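Long-range contacts in aminopeptidase N family protein (Idiomarina loihiensis L2TR, PDB 4FGM), which probably acts as a zinc-dependent aminopeptidase of the M61 family, cleaving residues from the N-terminal ends of peptides: residues T25-E30 against L74-H79; W90-R95 against A244-R249; I179-K184 against Q211-E216; V461-Q466 against Y571-E576; D544-H549 against L561-P566. All blocks are in the same frame, centred on the assembly; numbering follows the deposited sequence.

Interaction 1: residues T25-E30 against L74-H79; sequences TNDEQE and LARSKH
Gln-29 and Leu-74 lie where two loops approach the antiparallel pairing of strands 30-32 and 71-74: Leu-74 N gives its hydrogen to Gln-29 O at 2.7 Å, and an N-H...O angle of 178° makes this bond practically straight. One residue back, Glu-28 CA directs its hydrogen at Leu-74 O, with 3.4 Å between the heavy atoms. Beside the backbone link, Gln-29 CG and Leu-74 CD1 pack at 4.1 Å, the two side chains pointing the same way. The family's N-terminal beta domain holds both segments at its far end, well away from the zinc site. Here the extended Arg-76 side chain reaches back over the 25-30 loop and joins a salt-bridge network. Its NH1 meets Asp-27 OD2 at 2.9 Å, in the guanidinium plane, although the modelled position of NH1 is doubtful. Glu-28 contributes by charge alone: OE2 is 3.5 Å from Arg-76 NE but well out of the guanidinium plane. A bend at chi2 (-69°) brings this carboxylate back to Arg-76, although Glu-28 CB points away. Within the loop, Gln-29 OE1 accepts Asn-26 N at 2.9 Å, while Gln-29 NE2 donates to Glu-30 O at 3.1 Å and to Glu-116 O.

Interaction 2: residues W90-R95 against A244-R249; sequences WDLSVR and ALLCSR
Val-94 turns its CB toward strand 242-248, part of the mixed five-stranded sheet that flanks the zinc-binding helix 262-277, and CB meets Ala-244 CB at 3.8 Å. From there CG1, beside the backbone N at chi1 -60°, presses onto the strand's backbone. This one methyl lies 3.1 Å from Ala-244 O, a tight approach, 3.6 Å from Leu-246 N in the next peptide and 4.0 Å from Leu-246 CB. CG2 stays further from the strand, touching Ala-244 O more loosely. The loop carrying Val-94 is shaped by an inverse gamma turn centred on Leu-92 and by an ST turn in which Ser-93 OG accepts Arg-95 N at 3.3 Å. Ser-93 OG also donates to Asp-91 OD2, 2.6 Å away. Arg-95, at the end of this loop, touches the bound maleic acid, while Leu-245, on the other side of its strand, packs on helix 262-277. A further apolar touch comes from Leu-92, whose side chain crosses Leu-246 at about a right angle: its CD1 meets both branches, CD2 at 3.7 Å and CD1 at 3.8 Å.

Interaction 3: residues I179-K184 against Q211-E216; sequences IAHGIK and QISLFE
Ser-213 OG is gripped by two groups, the ring of His-181 and the carbonyl oxygen of Glu-209 one turn earlier in the helix. His-181 NE2 and Ser-213 OG are 2.8 Å apart, the angle at hydrogen is 165°, and the hydroxyl lies at the ring edge in its plane; either could be the donor. A second atom shares that edge: Ile-212 CG2 stands 3.5 Å from His-181 CD2, close to the ring plane, the two side chains sliding past each other in opposite directions. The other branch of Ile-212 reaches the turn, its CD1 at 3.8 Å from Ala-180 O and 4.1 Å from Ala-180 CB, with Ile-183 CD1 more loosely beside it. His-181 is held out by a type I' turn from Ala-180 to Ile-183, closed by Ile-183 N to Ala-180 O at 2.9 Å. The contact thus sets the hairpin of strands 174-180 and 183-190 on the last turn of helix 197-215, which links the parallel strands 183-190 and 222-230 in a beta-alpha-beta unit; Ile-212 also touches Tyr-275 of helix 262-277.

Interaction 4: residues V461-Q466 against Y571-E576; sequences VMVQKQ and YVLSVE
Lys-465 and Tyr-571 face each other as a non-hydrogen-bonded pair, the lysine chain running alongside the phenol. Lys-465 CG sits over one ring face, 4.3 Å from the centroid and 15° off the normal, which identifies a CH-pi contact. CD, the next atom along, lies 3.4 Å from Tyr-571 CZ; beyond it the bend at chi3 (-54°) turns CE so that NZ makes a weak hydrogen bond with Tyr-571 OH. On the same face of the ribbon Val-463 follows: its CG2 meets Leu-573 CD1 at 3.8 Å, while CG1 touches the tyrosine obliquely at CD2. Across the other face, the selenomethionine Met-462 folds its CE to 3.4 Å from Glu-576 CG. That methyl also lies 3.1 Å from Ser-574 OG, a hydroxyl buried here without a polar partner in the model.

The backbone sets this register. Met-462 N donates to Ser-574 O at 2.7 Å and Ser-574 N returns the bond to Met-462 O; two rungs on, Gln-464 N reaches Val-572 O at 3.2 Å and Val-572 N reaches Gln-464 O at 3.0 Å. Further out, Ser-338 OG of helix 326-342 bonds Tyr-571 N, the Tyr-571 side chain touches Leu-337, and Leu-456 packs on Val-461 and Val-463. With segment axes 156° apart, the geometry is that of a two-stranded antiparallel beta ribbon, here joining the lengths of chain that lead into and out of the probable PDZ domain.

Interaction 5: residues D544-H549 against L561-P566; sequences DTVTIH and LTWQEP
Val-546 and Leu-561 form an antiparallel hydrogen-bonded pair, Val-546 N donating to Leu-561 O at 2.9 Å and Leu-561 N to Val-546 O at 2.8 Å. The neighbouring pair, Thr-545 with Thr-562, is non-hydrogen-bonded, and beyond it Trp-563 N bonds Asp-544 O at 3.0 Å (N-H...O 153°), carrying the ladder past the end of strand 555-562. Thr-545 and Thr-562 have nearly identical chi1 values (-59° and -58°), each OG1 lying beside its own backbone N. Their two hydroxyls, OG1 to OG1, are 2.9 Å apart in a hydrogen bond whose donor could be either one.

The face of Val-546 and Leu-561 is apolar. Ile-548 CG1 packs on Leu-561 CB at 3.8 Å, its side chain crossing the leucine at a slant. Leu-561 CD2 in turn lies over the centre of the Trp-563 ring, 3.6 Å above its plane. Val-546 approaches the same indole obliquely, with CG2 3.8 Å from Trp-563 NE1. At the margin, Asp-544 CB comes to 4.1 Å from Trp-563 CD1, and the Asp-544 carboxylate accepts the backbone N of Ile-541. Around the indole, Tyr-540 stacks and Phe-487 meets it edge-to-face, so the tryptophan is enclosed by both strand and loop residues. Leu-561 also touches Ala-512 of helix 508-512. The pairing closes the open end of the beta hairpin of strands 545-552 and 555-562, in a curled antiparallel sheet with a short helix against it, consistent with a PDZ domain.

In the fold
From the N terminus, interaction 1 closes first, over a 43-residue span of the N-terminal beta domain, about half of it strand and none helix. Interaction 2 opens later, and its 148-residue loop returns to strand 242-248, tying that domain to the sheet beside the zinc helix. Interaction 3 is nested within this loop and reaches the same sheet, its centre about 26 Å from that of interaction 2. After the helical region, interaction 4 opens at strand 461-466 and closes with strand 570-575; interaction 5, a hairpin, lies nested inside, the nearest atoms of the two about 7 Å apart. None of the loops cross. Interactions 1 and 5 stand on opposite sides of the chain's centre, about 70 Å apart between centres.

Interaction 1: residues T25-E30 against L74-H79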
# COMPACT_ATOMS: atom_id res chain seq x y z
N THR A 25 23.19 -23.72 -20.00
CA THR A 25 21.81 -24.12 -19.81
C THR A 25 21.77 -25.61 -19.50
O THR A 25 22.73 -26.32 -19.80
CB THR A 25 20.98 -23.85 -21.08
OG1 THR A 25 21.51 -24.62 -22.17
CG2 THR A 25 21.03 -22.38 -21.45
N ASN A 26 20.69 -26.07 -18.88
CA ASN A 26 20.56 -27.49 -18.57
C ASN A 26 19.78 -28.13 -19.71
O ASN A 26 19.36 -27.44 -20.63
CB ASN A 26 19.83 -27.70 -17.25
CG ASN A 26 20.52 -27.01 -16.09
OD1 ASN A 26 21.75 -27.00 -16.00
ND2 ASN A 26 19.74 -26.44 -15.18
N ASP A 27 19.60 -29.45 -19.67
CA ASP A 27 18.87 -30.13 -20.73
C ASP A 27 17.44 -29.62 -20.75
O ASP A 27 16.74 -29.71 -19.74
CB ASP A 27 18.85 -31.64 -20.49
CG ASP A 27 20.02 -32.11 -19.64
OD1 ASP A 27 19.94 -31.97 -18.40
OD2 ASP A 27 21.01 -32.60 -20.22
N GLU A 28 17.01 -29.09 -21.89
CA GLU A 28 15.66 -28.56 -22.02
C GLU A 28 15.45 -27.53 -20.90
O GLU A 28 14.54 -27.65 -20.08
CB GLU A 28 14.63 -29.69 -21.88
CG GLU A 28 14.86 -30.89 -22.82
CD GLU A 28 14.61 -30.56 -24.29
OE1 GLU A 28 13.51 -30.05 -24.61
OE2 GLU A 28 15.50 -30.83 -25.12
N GLN A 29 16.32 -26.52 -20.88
CA GLN A 29 16.29 -25.45 -19.89
C GLN A 29 14.98 -24.67 -19.94
O GLN A 29 14.48 -24.34 -21.02
CB GLN A 29 17.47 -24.49 -20.12
CG GLN A 29 17.52 -23.28 -19.21
CD GLN A 29 17.89 -23.61 -17.77
OE1 GLN A 29 19.00 -24.09 -17.50
NE2 GLN A 29 16.98 -23.35 -16.85
N GLU A 30 14.44 -24.35 -18.77
CA GLU A 30 13.20 -23.60 -18.69
C GLU A 30 13.41 -22.19 -18.16
O GLU A 30 14.29 -21.94 -17.34
CB GLU A 30 12.18 -24.32 -17.80
CG GLU A 30 11.66 -25.62 -18.39
CD GLU A 30 10.69 -26.35 -17.47
OE1 GLU A 30 10.44 -25.86 -16.35
OE2 GLU A 30 10.19 -27.42 -17.88
N LEU A 74 13.73 -24.10 -23.64
CA LEU A 74 14.75 -23.96 -24.68
C LEU A 74 15.24 -25.30 -25.22
O LEU A 74 15.27 -26.30 -24.50
CB LEU A 74 15.98 -23.22 -24.12
CG LEU A 74 15.89 -21.76 -23.68
CD1 LEU A 74 17.13 -21.42 -22.87
CD2 LEU A 74 15.76 -20.85 -24.90
N ALA A 75 15.63 -25.31 -26.49
CA ALA A 75 16.16 -26.53 -27.08
C ALA A 75 17.55 -26.69 -26.45
O ALA A 75 18.14 -25.72 -25.96
CB ALA A 75 16.27 -26.38 -28.59
N ARG A 76 18.07 -27.92 -26.45
CA ARG A 76 19.38 -28.21 -25.88
C ARG A 76 20.50 -27.48 -26.60
O ARG A 76 20.43 -27.23 -27.81
CB ARG A 76 19.68 -29.71 -25.97
CG ARG A 76 18.83 -30.58 -25.08
CD ARG A 76 18.97 -32.04 -25.50
NE ARG A 76 18.30 -32.93 -24.56
CZ ARG A 76 18.76 -33.20 -23.35
NH1 ARG A 76 19.90 -32.65 -22.93
NH2 ARG A 76 18.09 -34.02 -22.55
N SER A 77 21.56 -27.14 -25.87
CA SER A 77 22.70 -26.47 -26.47
C SER A 77 23.95 -26.68 -25.64
O SER A 77 23.90 -26.66 -24.42
CB SER A 77 22.42 -24.97 -26.62
OG SER A 77 23.56 -24.31 -27.15
N LYS A 78 25.07 -26.90 -26.32
CA LYS A 78 26.36 -27.11 -25.66
C LYS A 78 27.01 -25.76 -25.37
O LYS A 78 27.96 -25.67 -24.60
CB LYS A 78 27.29 -27.92 -26.56
CG LYS A 78 26.91 -29.37 -26.75
CD LYS A 78 27.68 -29.97 -27.92
CE LYS A 78 27.63 -31.50 -27.91
NZ LYS A 78 26.25 -32.04 -27.80
N HIS A 79 26.48 -24.72 -26.00
CA HIS A 79 27.02 -23.37 -25.85
C HIS A 79 26.12 -22.43 -25.06
O HIS A 79 24.95 -22.73 -24.80
CB HIS A 79 27.27 -22.75 -27.22
CG HIS A 79 28.02 -23.64 -28.16
ND1 HIS A 79 27.41 -24.29 -29.21
CD2 HIS A 79 29.33 -23.99 -28.20
CE1 HIS A 79 28.31 -25.01 -29.86
NE2 HIS A 79 29.48 -24.84 -29.27

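Interaction 2: residues W90-R95 against A244-R249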
# COMPACT_ATOMS: atom_id res chain seq x y z
N TRP A 90 3.00 -0.22 -20.22
CA TRP A 90 2.04 0.88 -20.22
C TRP A 90 1.07 0.79 -19.03
O TRP A 90 -0.14 0.91 -19.19
CB TRP A 90 1.25 0.89 -21.53
CG TRP A 90 0.61 2.21 -21.81
CD1 TRP A 90 -0.69 2.43 -22.18
CD2 TRP A 90 1.23 3.50 -21.74
NE1 TRP A 90 -0.91 3.78 -22.34
CE2 TRP A 90 0.25 4.46 -22.08
CE3 TRP A 90 2.52 3.94 -21.42
CZ2 TRP A 90 0.52 5.82 -22.12
CZ3 TRP A 90 2.79 5.29 -21.45
CH2 TRP A 90 1.79 6.22 -21.80
N ASP A 91 1.62 0.57 -17.84
CA ASP A 91 0.82 0.49 -16.63
C ASP A 91 1.38 1.43 -15.59
O ASP A 91 2.38 1.13 -14.95
CB ASP A 91 0.81 -0.92 -16.06
CG ASP A 91 0.16 -0.98 -14.68
OD1 ASP A 91 -0.98 -0.49 -14.52
OD2 ASP A 91 0.80 -1.51 -13.75
N LEU A 92 0.73 2.57 -15.41
CA LEU A 92 1.17 3.56 -14.44
C LEU A 92 0.87 3.14 -13.00
O LEU A 92 -0.18 3.49 -12.45
CB LEU A 92 0.52 4.91 -14.77
CG LEU A 92 1.15 6.24 -14.32
CD1 LEU A 92 0.44 6.75 -13.08
CD2 LEU A 92 2.65 6.06 -14.10
N SER A 93 1.78 2.38 -12.41
CA SER A 93 1.65 1.92 -11.02
C SER A 93 3.02 1.50 -10.51
O SER A 93 3.93 1.27 -11.30
CB SER A 93 0.68 0.74 -10.92
OG SER A 93 1.27 -0.44 -11.39
N VAL A 94 3.17 1.39 -9.20
CA VAL A 94 4.45 1.01 -8.57
C VAL A 94 4.68 -0.46 -8.67
O VAL A 94 5.65 -1.02 -8.17
CB VAL A 94 4.44 1.40 -7.10
CG1 VAL A 94 4.24 2.89 -6.98
CG2 VAL A 94 3.32 0.65 -6.35
N ARG A 95 3.75 -1.09 -9.35
CA ARG A 95 3.76 -2.53 -9.46
C ARG A 95 4.32 -3.18 -10.75
O ARG A 95 4.97 -4.18 -10.62
CB ARG A 95 2.34 -3.00 -9.13
CG ARG A 95 2.06 -2.78 -7.61
CD ARG A 95 0.62 -2.88 -7.11
NE ARG A 95 -0.18 -1.74 -7.52
CZ ARG A 95 -1.01 -1.74 -8.56
NH1 ARG A 95 -1.14 -2.83 -9.30
NH2 ARG A 95 -1.68 -0.64 -8.88
N ALA A 244 8.94 2.30 -4.24
CA ALA A 244 8.40 2.94 -5.44
C ALA A 244 7.05 3.55 -5.03
O ALA A 244 6.15 2.85 -4.57
CB ALA A 244 8.21 1.91 -6.55
N LEU A 245 6.94 4.86 -5.21
CA LEU A 245 5.73 5.58 -4.84
C LEU A 245 5.08 6.29 -6.02
O LEU A 245 5.76 6.77 -6.92
CB LEU A 245 6.04 6.64 -3.79
CG LEU A 245 6.90 6.27 -2.58
CD1 LEU A 245 7.31 7.56 -1.86
CD2 LEU A 245 6.13 5.32 -1.66
N LEU A 246 3.76 6.36 -5.98
CA LEU A 246 3.00 7.09 -6.99
C LEU A 246 2.17 8.05 -6.15
O LEU A 246 1.35 7.61 -5.34
CB LEU A 246 2.08 6.17 -7.79
CG LEU A 246 1.19 6.93 -8.77
CD1 LEU A 246 2.05 7.64 -9.81
CD2 LEU A 246 0.22 5.96 -9.43
N CYS A 247 2.39 9.35 -6.31
CA CYS A 247 1.64 10.32 -5.52
C CYS A 247 1.09 11.47 -6.34
O CYS A 247 1.51 11.70 -7.47
CB CYS A 247 2.51 10.87 -4.39
SG CYS A 247 3.76 12.01 -4.97
N SER A 248 0.16 12.20 -5.75
CA SER A 248 -0.46 13.34 -6.41
C SER A 248 0.42 14.56 -6.23
O SER A 248 1.02 14.77 -5.18
CB SER A 248 -1.85 13.58 -5.82
OG SER A 248 -2.64 12.42 -5.97
N ARG A 249 0.48 15.38 -7.28
CA ARG A 249 1.30 16.58 -7.28
C ARG A 249 0.95 17.53 -6.14
O ARG A 249 1.79 18.30 -5.69
CB ARG A 249 1.16 17.27 -8.63
CG ARG A 249 2.21 18.32 -8.94
CD ARG A 249 2.22 18.59 -10.45
NE ARG A 249 0.88 18.50 -10.99
CZ ARG A 249 0.48 17.60 -11.88
NH1 ARG A 249 1.32 16.70 -12.35
NH2 ARG A 249 -0.78 17.58 -12.26

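Interaction 3: residues I179-K184 against Q211-E216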
# COMPACT_ATOMS: atom_id res chain seq x y z
N ILE A 179 20.80 12.72 5.02
CA ILE A 179 21.29 11.64 5.86
C ILE A 179 20.52 11.48 7.16
O ILE A 179 20.06 12.44 7.76
CB ILE A 179 22.81 11.82 6.19
CG1 ILE A 179 23.00 12.77 7.37
CG2 ILE A 179 23.56 12.35 4.96
CD1 ILE A 179 23.34 12.05 8.67
N ALA A 180 20.35 10.23 7.56
CA ALA A 180 19.67 9.90 8.79
C ALA A 180 20.59 8.91 9.50
O ALA A 180 20.88 7.83 8.96
CB ALA A 180 18.31 9.26 8.49
N HIS A 181 21.07 9.28 10.68
CA HIS A 181 21.98 8.45 11.46
C HIS A 181 23.14 7.92 10.62
O HIS A 181 23.39 6.72 10.58
CB HIS A 181 21.23 7.28 12.09
CG HIS A 181 20.40 7.67 13.27
ND1 HIS A 181 20.36 8.96 13.75
CD2 HIS A 181 19.57 6.95 14.06
CE1 HIS A 181 19.55 9.02 14.79
NE2 HIS A 181 19.06 7.81 15.00
N GLY A 182 23.83 8.83 9.95
CA GLY A 182 24.97 8.46 9.14
C GLY A 182 24.69 7.63 7.89
O GLY A 182 25.62 7.20 7.22
N ILE A 183 23.42 7.41 7.58
CA ILE A 183 23.09 6.63 6.39
C ILE A 183 22.60 7.55 5.27
O ILE A 183 21.84 8.49 5.52
CB ILE A 183 22.03 5.55 6.72
CG1 ILE A 183 22.59 4.59 7.78
CG2 ILE A 183 21.64 4.78 5.45
CD1 ILE A 183 21.71 3.37 8.06
N LYS A 184 23.05 7.29 4.05
CA LYS A 184 22.63 8.11 2.91
C LYS A 184 21.24 7.75 2.42
O LYS A 184 20.90 6.58 2.25
CB LYS A 184 23.61 7.98 1.74
CG LYS A 184 24.98 8.56 2.00
CD LYS A 184 25.74 8.78 0.70
CE LYS A 184 27.17 9.19 0.97
NZ LYS A 184 27.24 10.28 1.97
N GLN A 211 12.72 6.17 13.01
CA GLN A 211 12.58 4.74 12.79
C GLN A 211 13.86 3.96 13.07
O GLN A 211 13.82 2.91 13.73
CB GLN A 211 12.06 4.47 11.37
CG GLN A 211 10.62 4.99 11.18
CD GLN A 211 9.87 4.35 10.02
OE1 GLN A 211 10.01 3.15 9.76
NE2 GLN A 211 9.05 5.14 9.33
N ILE A 212 15.00 4.46 12.59
CA ILE A 212 16.27 3.80 12.84
C ILE A 212 16.53 3.75 14.35
O ILE A 212 17.02 2.74 14.86
CB ILE A 212 17.43 4.53 12.14
CG1 ILE A 212 17.25 4.45 10.63
CG2 ILE A 212 18.75 3.91 12.54
CD1 ILE A 212 18.16 5.38 9.84
N SER A 213 16.20 4.82 15.06
CA SER A 213 16.38 4.85 16.51
C SER A 213 15.48 3.80 17.14
O SER A 213 15.87 3.13 18.09
CB SER A 213 16.01 6.22 17.09
OG SER A 213 16.93 7.21 16.70
N LEU A 214 14.28 3.65 16.59
CA LEU A 214 13.32 2.69 17.11
C LEU A 214 13.85 1.25 17.08
O LEU A 214 13.79 0.54 18.09
CB LEU A 214 12.00 2.78 16.33
CG LEU A 214 10.81 1.94 16.80
CD1 LEU A 214 9.53 2.58 16.32
CD2 LEU A 214 10.94 0.51 16.31
N PHE A 215 14.35 0.83 15.93
CA PHE A 215 14.89 -0.52 15.80
C PHE A 215 16.34 -0.56 16.27
O PHE A 215 16.91 -1.63 16.46
CB PHE A 215 14.79 -0.99 14.35
CG PHE A 215 13.39 -1.20 13.88
CD1 PHE A 215 12.69 -0.17 13.27
CD2 PHE A 215 12.76 -2.43 14.05
CE1 PHE A 215 11.37 -0.35 12.85
CE2 PHE A 215 11.44 -2.63 13.64
CZ PHE A 215 10.75 -1.58 13.04
N GLU A 216 16.93 0.63 16.44
CA GLU A 216 18.31 0.75 16.87
C GLU A 216 19.27 0.15 15.86
O GLU A 216 20.44 -0.07 16.16
CB GLU A 216 18.49 0.06 18.23
CG GLU A 216 17.77 0.76 19.37
CD GLU A 216 17.89 0.01 20.68
OE1 GLU A 216 18.80 -0.83 20.82
OE2 GLU A 216 17.07 0.28 21.59

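Interaction 4: residues V461-Q466 against Y571-E576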
# COMPACT_ATOMS: atom_id res chain seq x y z
N VAL A 461 -8.38 10.19 26.54
CA VAL A 461 -8.98 10.43 25.23
C VAL A 461 -10.47 10.11 25.22
O VAL A 461 -10.88 8.99 25.52
CB VAL A 461 -8.31 9.57 24.14
CG1 VAL A 461 -8.88 9.96 22.77
CG2 VAL A 461 -6.81 9.74 24.18
N MSE A 462 -11.27 11.11 24.87
CA MSE A 462 -12.72 10.96 24.82
C MSE A 462 -13.19 10.54 23.42
O MSE A 462 -12.68 11.02 22.42
CB MSE A 462 -13.37 12.28 25.23
CG MSE A 462 -14.85 12.41 24.90
SE MSE A 462 -15.57 14.11 25.49
CE MSE A 462 -14.69 15.30 24.24
N VAL A 463 -14.17 9.63 23.37
CA VAL A 463 -14.71 9.17 22.10
C VAL A 463 -16.21 9.46 21.98
O VAL A 463 -17.01 8.99 22.79
CB VAL A 463 -14.54 7.64 21.91
CG1 VAL A 463 -15.13 7.22 20.57
CG2 VAL A 463 -13.07 7.26 21.98
N GLN A 464 -16.59 10.23 20.97
CA GLN A 464 -17.99 10.52 20.75
C GLN A 464 -18.36 10.22 19.31
O GLN A 464 -17.66 10.62 18.39
CB GLN A 464 -18.29 11.98 21.11
CG GLN A 464 -17.44 13.02 20.43
CD GLN A 464 -17.32 14.29 21.26
OE1 GLN A 464 -18.27 14.69 21.94
NE2 GLN A 464 -16.16 14.93 21.21
N LYS A 465 -19.46 9.48 19.13
CA LYS A 465 -19.92 9.11 17.79
C LYS A 465 -20.99 10.08 17.32
O LYS A 465 -21.74 10.64 18.12
CB LYS A 465 -20.49 7.69 17.80
CG LYS A 465 -19.79 6.74 18.74
CD LYS A 465 -20.07 5.29 18.39
CE LYS A 465 -21.56 4.98 18.30
NZ LYS A 465 -21.79 3.56 17.91
N GLN A 466 -21.07 10.29 16.01
CA GLN A 466 -22.06 11.19 15.46
C GLN A 466 -22.28 10.89 13.98
O GLN A 466 -21.48 10.19 13.36
CB GLN A 466 -21.60 12.65 15.62
CG GLN A 466 -20.39 13.03 14.79
CD GLN A 466 -19.89 14.43 15.09
OE1 GLN A 466 -19.61 14.77 16.24
NE2 GLN A 466 -19.77 15.25 14.05
N TYR A 571 -16.45 8.50 14.29
CA TYR A 571 -15.86 8.41 15.62
C TYR A 571 -14.88 9.57 15.77
O TYR A 571 -13.79 9.56 15.20
CB TYR A 571 -15.13 7.07 15.81
CG TYR A 571 -16.06 5.89 16.02
CD1 TYR A 571 -16.99 5.52 15.04
CD2 TYR A 571 -16.03 5.15 17.21
CE1 TYR A 571 -17.87 4.46 15.25
CE2 TYR A 571 -16.90 4.08 17.42
CZ TYR A 571 -17.82 3.75 16.43
OH TYR A 571 -18.71 2.71 16.64
N VAL A 572 -15.28 10.59 16.52
CA VAL A 572 -14.43 11.76 16.74
C VAL A 572 -13.64 11.59 18.04
O VAL A 572 -14.22 11.37 19.11
CB VAL A 572 -15.28 13.05 16.79
CG1 VAL A 572 -14.40 14.25 17.11
CG2 VAL A 572 -15.97 13.25 15.45
N LEU A 573 -12.32 11.70 17.94
CA LEU A 573 -11.44 11.55 19.09
C LEU A 573 -10.80 12.85 19.53
O LEU A 573 -10.33 13.64 18.71
CB LEU A 573 -10.33 10.53 18.79
CG LEU A 573 -10.62 9.07 19.15
CD1 LEU A 573 -11.98 8.66 18.65
CD2 LEU A 573 -9.53 8.19 18.57
N SER A 574 -10.79 13.07 20.84
CA SER A 574 -10.21 14.28 21.42
C SER A 574 -9.60 14.00 22.80
O SER A 574 -10.07 13.13 23.54
CB SER A 574 -11.27 15.37 21.53
OG SER A 574 -12.40 14.91 22.24
N VAL A 575 -8.55 14.74 23.12
CA VAL A 575 -7.90 14.59 24.41
C VAL A 575 -8.57 15.56 25.39
O VAL A 575 -8.58 16.76 25.17
CB VAL A 575 -6.38 14.90 24.30
CG1 VAL A 575 -6.15 16.03 23.33
CG2 VAL A 575 -5.82 15.26 25.67
N GLU A 576 -9.14 15.01 26.45
CA GLU A 576 -9.82 15.82 27.46
C GLU A 576 -9.08 15.82 28.80
O GLU A 576 -9.31 16.68 29.64
CB GLU A 576 -11.26 15.33 27.64
CG GLU A 576 -12.24 15.78 26.56
CD GLU A 576 -12.76 17.20 26.79
OE1 GLU A 576 -13.18 17.51 27.93
OE2 GLU A 576 -12.75 18.00 25.83

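Interaction 5: residues D544-H549 against L561-P566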
# COMPACT_ATOMS: atom_id res chain seq x y z
N ASP A 544 -39.51 10.01 7.34
CA ASP A 544 -40.07 10.65 6.17
C ASP A 544 -39.86 9.77 4.95
O ASP A 544 -38.87 9.05 4.83
CB ASP A 544 -39.42 12.01 5.92
CG ASP A 544 -39.85 13.06 6.93
OD1 ASP A 544 -40.92 12.89 7.53
OD2 ASP A 544 -39.12 14.06 7.10
N THR A 545 -40.82 9.81 4.03
CA THR A 545 -40.72 9.02 2.81
C THR A 545 -40.72 9.92 1.58
O THR A 545 -41.51 10.86 1.48
CB THR A 545 -41.88 8.02 2.70
OG1 THR A 545 -41.85 7.15 3.84
CG2 THR A 545 -41.74 7.19 1.42
N VAL A 546 -39.83 9.62 0.65
CA VAL A 546 -39.73 10.36 -0.60
C VAL A 546 -39.56 9.38 -1.74
O VAL A 546 -39.21 8.21 -1.54
CB VAL A 546 -38.52 11.31 -0.61
CG1 VAL A 546 -38.64 12.34 0.51
CG2 VAL A 546 -37.23 10.51 -0.47
N THR A 547 -39.83 9.86 -2.94
CA THR A 547 -39.69 9.04 -4.13
C THR A 547 -38.31 9.31 -4.71
O THR A 547 -37.84 10.45 -4.71
CB THR A 547 -40.78 9.38 -5.15
OG1 THR A 547 -42.05 9.03 -4.60
CG2 THR A 547 -40.57 8.62 -6.45
N ILE A 548 -37.64 8.26 -5.17
CA ILE A 548 -36.32 8.41 -5.75
C ILE A 548 -36.40 7.97 -7.20
O ILE A 548 -37.00 6.94 -7.50
CB ILE A 548 -35.26 7.50 -5.07
CG1 ILE A 548 -35.15 7.81 -3.58
CG2 ILE A 548 -33.92 7.65 -5.80
CD1 ILE A 548 -34.64 9.18 -3.26
N HIS A 549 -35.81 8.74 -8.10
CA HIS A 549 -35.79 8.36 -9.50
C HIS A 549 -34.32 8.10 -9.81
O HIS A 549 -33.47 8.97 -9.61
CB HIS A 549 -36.31 9.48 -10.40
CG HIS A 549 -37.79 9.66 -10.34
ND1 HIS A 549 -38.40 10.56 -9.49
CD2 HIS A 549 -38.80 9.05 -11.02
CE1 HIS A 549 -39.71 10.50 -9.65
NE2 HIS A 549 -39.98 9.60 -10.57
N LEU A 561 -38.36 5.60 -0.88
CA LEU A 561 -37.36 5.48 0.17
C LEU A 561 -37.80 6.14 1.48
O LEU A 561 -38.34 7.25 1.50
CB LEU A 561 -36.03 6.08 -0.31
CG LEU A 561 -34.84 6.11 0.65
CD1 LEU A 561 -33.56 6.23 -0.16
CD2 LEU A 561 -34.97 7.27 1.64
N THR A 562 -37.59 5.43 2.58
CA THR A 562 -37.94 5.96 3.89
C THR A 562 -36.65 6.13 4.67
O THR A 562 -35.94 5.16 4.92
CB THR A 562 -38.88 5.02 4.66
OG1 THR A 562 -40.07 4.81 3.89
CG2 THR A 562 -39.27 5.65 6.00
N TRP A 563 -36.35 7.37 5.04
CA TRP A 563 -35.12 7.68 5.76
C TRP A 563 -35.08 7.02 7.12
O TRP A 563 -35.96 7.23 7.94
CB TRP A 563 -34.98 9.19 5.94
CG TRP A 563 -34.97 9.95 4.66
CD1 TRP A 563 -35.98 10.70 4.15
CD2 TRP A 563 -33.90 10.01 3.71
NE1 TRP A 563 -35.61 11.24 2.94
CE2 TRP A 563 -34.33 10.83 2.65
CE3 TRP A 563 -32.61 9.46 3.66
CZ2 TRP A 563 -33.52 11.11 1.54
CZ3 TRP A 563 -31.80 9.73 2.56
CH2 TRP A 563 -32.26 10.55 1.52
N GLN A 564 -34.05 6.21 7.34
CA GLN A 564 -33.90 5.52 8.61
C GLN A 564 -33.16 6.42 9.58
O GLN A 564 -32.74 7.52 9.23
CB GLN A 564 -33.07 4.24 8.46
CG GLN A 564 -33.73 3.09 7.74
CD GLN A 564 -32.81 1.88 7.64
OE1 GLN A 564 -31.63 1.94 8.01
NE2 GLN A 564 -33.33 0.77 7.12
N GLU A 565 -33.02 5.94 10.81
CA GLU A 565 -32.28 6.66 11.83
C GLU A 565 -30.84 6.37 11.40
O GLU A 565 -30.36 5.24 11.51
CB GLU A 565 -32.55 6.06 13.21
CG GLU A 565 -31.94 6.82 14.36
CD GLU A 565 -32.51 8.22 14.50
OE1 GLU A 565 -33.73 8.34 14.75
OE2 GLU A 565 -31.74 9.20 14.36
N PRO A 566 -30.13 7.38 10.87
CA PRO A 566 -28.75 7.20 10.41
C PRO A 566 -27.76 6.72 11.46
O PRO A 566 -27.90 7.00 12.65
CB PRO A 566 -28.39 8.57 9.85
CG PRO A 566 -29.14 9.48 10.75
CD PRO A 566 -30.49 8.81 10.85